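Local coordinates for protein-glutamine gamma-glutamyltransferase (Pseudomonas aeruginosa PAO1, PDB 6G49), which shows transglutaminase activity in vitro through its periplasmic domain, the part crystallised here, and is critical for viability, perhaps through a function linked to the cell wall, at residues H287-Y292 with W299-P304. Residues are numbered along the deposited sequence; the frame is centred on the assembly and turned at random. Where two conformers were deposited one is given.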
loop_
_atom_site.group_PDB
_atom_site.type_symbol
_atom_site.label_atom_id
_atom_site.label_comp_id
_atom_site.label_asym_id
_atom_site.label_seq_id
_atom_site.Cartn_x
_atom_site.Cartn_y
_atom_site.Cartn_z
ATOM N N HIS A 287 -5.129 4.556 2.789
ATOM C CA HIS A 287 -5.349 3.406 1.922
ATOM C C HIS A 287 -4.212 2.404 2.114
ATOM O O HIS A 287 -3.141 2.749 2.528
ATOM C CB HIS A 287 -5.455 3.890 0.481
ATOM C CG HIS A 287 -6.066 2.932 -0.467
ATOM N ND1 HIS A 287 -7.312 2.421 -0.213
ATOM C CD2 HIS A 287 -5.622 2.411 -1.627
ATOM C CE1 HIS A 287 -7.629 1.607 -1.231
ATOM N NE2 HIS A 287 -6.598 1.557 -2.112
ATOM N N ALA A 288 -4.525 1.169 1.766
ATOM C CA ALA A 288 -3.595 0.048 1.809
ATOM C C ALA A 288 -3.764 -0.782 0.559
ATOM O O ALA A 288 -4.898 -1.016 0.096
ATOM C CB ALA A 288 -3.817 -0.791 3.034
ATOM N N TRP A 289 -2.639 -1.195 -0.038
ATOM C CA TRP A 289 -2.613 -1.974 -1.217
ATOM C C TRP A 289 -1.473 -3.014 -1.109
ATOM O O TRP A 289 -0.959 -3.251 0.001
ATOM C CB TRP A 289 -2.575 -1.120 -2.481
ATOM C CG TRP A 289 -1.397 -0.197 -2.609
ATOM C CD1 TRP A 289 -0.296 -0.361 -3.398
ATOM C CD2 TRP A 289 -1.277 1.126 -2.039
ATOM N NE1 TRP A 289 0.548 0.715 -3.289
ATOM C CE2 TRP A 289 -0.032 1.649 -2.481
ATOM C CE3 TRP A 289 -2.036 1.896 -1.146
ATOM C CZ2 TRP A 289 0.424 2.923 -2.117
ATOM C CZ3 TRP A 289 -1.586 3.155 -0.817
ATOM C CH2 TRP A 289 -0.360 3.642 -1.270
ATOM N N VAL A 290 -1.126 -3.610 -2.238
ATOM C CA VAL A 290 -0.184 -4.764 -2.254
ATOM C C VAL A 290 0.913 -4.483 -3.279
ATOM O O VAL A 290 0.708 -3.873 -4.317
ATOM C CB VAL A 290 -0.931 -6.073 -2.561
ATOM C CG1 VAL A 290 0.029 -7.270 -2.696
ATOM C CG2 VAL A 290 -1.972 -6.338 -1.497
ATOM N N GLU A 291 2.096 -5.034 -3.012
ATOM C CA GLU A 291 3.092 -5.262 -4.091
ATOM C C GLU A 291 3.652 -6.665 -3.927
ATOM O O GLU A 291 3.799 -7.195 -2.793
ATOM C CB GLU A 291 4.162 -4.172 -4.158
ATOM C CG GLU A 291 5.008 -4.039 -2.925
ATOM C CD GLU A 291 5.942 -2.837 -2.948
ATOM O OE1 GLU A 291 6.711 -2.664 -1.998
ATOM O OE2 GLU A 291 5.870 -2.059 -3.910
ATOM N N TYR A 292 3.980 -7.253 -5.069
ATOM C CA TYR A 292 4.524 -8.590 -5.110
ATOM C C TYR A 292 5.744 -8.586 -6.037
ATOM O O TYR A 292 5.881 -7.769 -6.961
ATOM C CB TYR A 292 3.470 -9.612 -5.541
ATOM C CG TYR A 292 3.024 -9.519 -6.983
ATOM C CD1 TYR A 292 2.138 -8.530 -7.420
ATOM C CD2 TYR A 292 3.591 -10.339 -7.933
ATOM C CE1 TYR A 292 1.831 -8.411 -8.776
ATOM C CE2 TYR A 292 3.260 -10.233 -9.280
ATOM C CZ TYR A 292 2.389 -9.273 -9.694
ATOM O OH TYR A 292 2.123 -9.269 -11.034
ATOM N N TRP A 299 9.362 -5.726 -8.311
ATOM C CA TRP A 299 8.112 -5.474 -7.543
ATOM C C TRP A 299 7.090 -4.785 -8.450
ATOM O O TRP A 299 7.422 -3.810 -9.133
ATOM C CB TRP A 299 8.380 -4.639 -6.308
ATOM C CG TRP A 299 9.216 -5.283 -5.242
ATOM C CD1 TRP A 299 10.560 -5.176 -5.061
ATOM C CD2 TRP A 299 8.756 -6.161 -4.208
ATOM N NE1 TRP A 299 10.955 -5.930 -3.988
ATOM C CE2 TRP A 299 9.878 -6.572 -3.453
ATOM C CE3 TRP A 299 7.488 -6.674 -3.864
ATOM C CZ2 TRP A 299 9.756 -7.346 -2.291
ATOM C CZ3 TRP A 299 7.400 -7.494 -2.757
ATOM C CH2 TRP A 299 8.507 -7.835 -1.988
ATOM N N LEU A 300 5.841 -5.255 -8.399
ATOM C CA LEU A 300 4.718 -4.622 -9.059
ATOM C C LEU A 300 3.611 -4.406 -8.044
ATOM O O LEU A 300 3.318 -5.284 -7.228
ATOM C CB LEU A 300 4.207 -5.498 -10.201
ATOM C CG LEU A 300 5.205 -5.729 -11.361
ATOM C CD1 LEU A 300 4.609 -6.712 -12.333
ATOM C CD2 LEU A 300 5.589 -4.430 -12.035
ATOM N N SER A 301 2.989 -3.222 -8.091
ATOM C CA SER A 301 1.927 -2.888 -7.166
ATOM C C SER A 301 0.579 -3.250 -7.768
ATOM O O SER A 301 0.373 -3.125 -8.971
ATOM C CB SER A 301 1.945 -1.409 -6.853
ATOM O OG SER A 301 3.178 -1.044 -6.255
ATOM N N VAL A 302 -0.338 -3.678 -6.913
ATOM C CA VAL A 302 -1.673 -4.061 -7.304
ATOM C C VAL A 302 -2.628 -3.648 -6.179
ATOM O O VAL A 302 -2.290 -3.698 -5.014
ATOM C CB VAL A 302 -1.757 -5.552 -7.631
ATOM C CG1 VAL A 302 -1.506 -6.451 -6.425
ATOM C CG2 VAL A 302 -3.041 -5.901 -8.337
ATOM N N ASP A 303 -3.858 -3.276 -6.556
ATOM C CA ASP A 303 -4.816 -2.793 -5.550
ATOM C C ASP A 303 -6.108 -3.581 -5.647
ATOM O O ASP A 303 -6.921 -3.321 -6.524
ATOM C CB ASP A 303 -5.097 -1.310 -5.725
ATOM C CG ASP A 303 -6.006 -0.788 -4.653
ATOM O OD1 ASP A 303 -6.455 -1.574 -3.779
ATOM O OD2 ASP A 303 -6.216 0.469 -4.665
ATOM N N PRO A 304 -6.335 -4.564 -4.758
ATOM C CA PRO A 304 -7.525 -5.394 -4.831
ATOM C C PRO A 304 -8.814 -4.598 -4.612
ATOM O O PRO A 304 -9.877 -5.047 -5.049
ATOM C CB PRO A 304 -7.330 -6.464 -3.735
ATOM C CG PRO A 304 -6.303 -5.875 -2.831
ATOM C CD PRO A 304 -5.416 -5.022 -3.706
HETATM O O HOH W 1 -6.376 -2.684 -1.315
#
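His287 and Asp303 face each other at the end of an antiparallel beta hairpin of the transglutaminase-like fold, strands 286-294 and 298-302, and by similarity form the active site with the nucleophile Cys243, which the His287 ring touches. The imidazole points its NE2 edge at the carboxylate: NE2 donates to Asp303 OD2 at 2.8 Å; OD2 lies in the ring plane, whereas the donor comes to the syn side of OD2, 26° out of the carboxylate plane, the two planes being turned 60° apart. Asp303 extends toward the histidine because its CG stands opposite the backbone N (chi1 -176°). Its carboxylate is gripped at both oxygens: Tyr72 OH also bonds OD2, and OD1 takes the Thr305 N-H and a water that bridges to Ala288 O. Beyond this pair, Val290 with Val302 and Tyr292 with Leu300 are hydrogen-bonded pairs, and on their face Val290 CB packs 3.9 Å from Val302 CG1, the two valines side by side, with Val302 also touching Leu209 and Met250. Glu291 and Ser301 occupy the other face as a non-hydrogen-bonded pair. The Glu291 chain crosses Trp299 at about a right angle, its CG 3.7 Å from Trp299 CE3, and carries its carboxylate to salt bridges with Arg74, Arg164 and Arg262. The Tyr292 side chain runs obliquely across Leu300, bringing CD1 to 3.5 Å from Leu300 O and OH to 3.8 Å from Leu300 CD1.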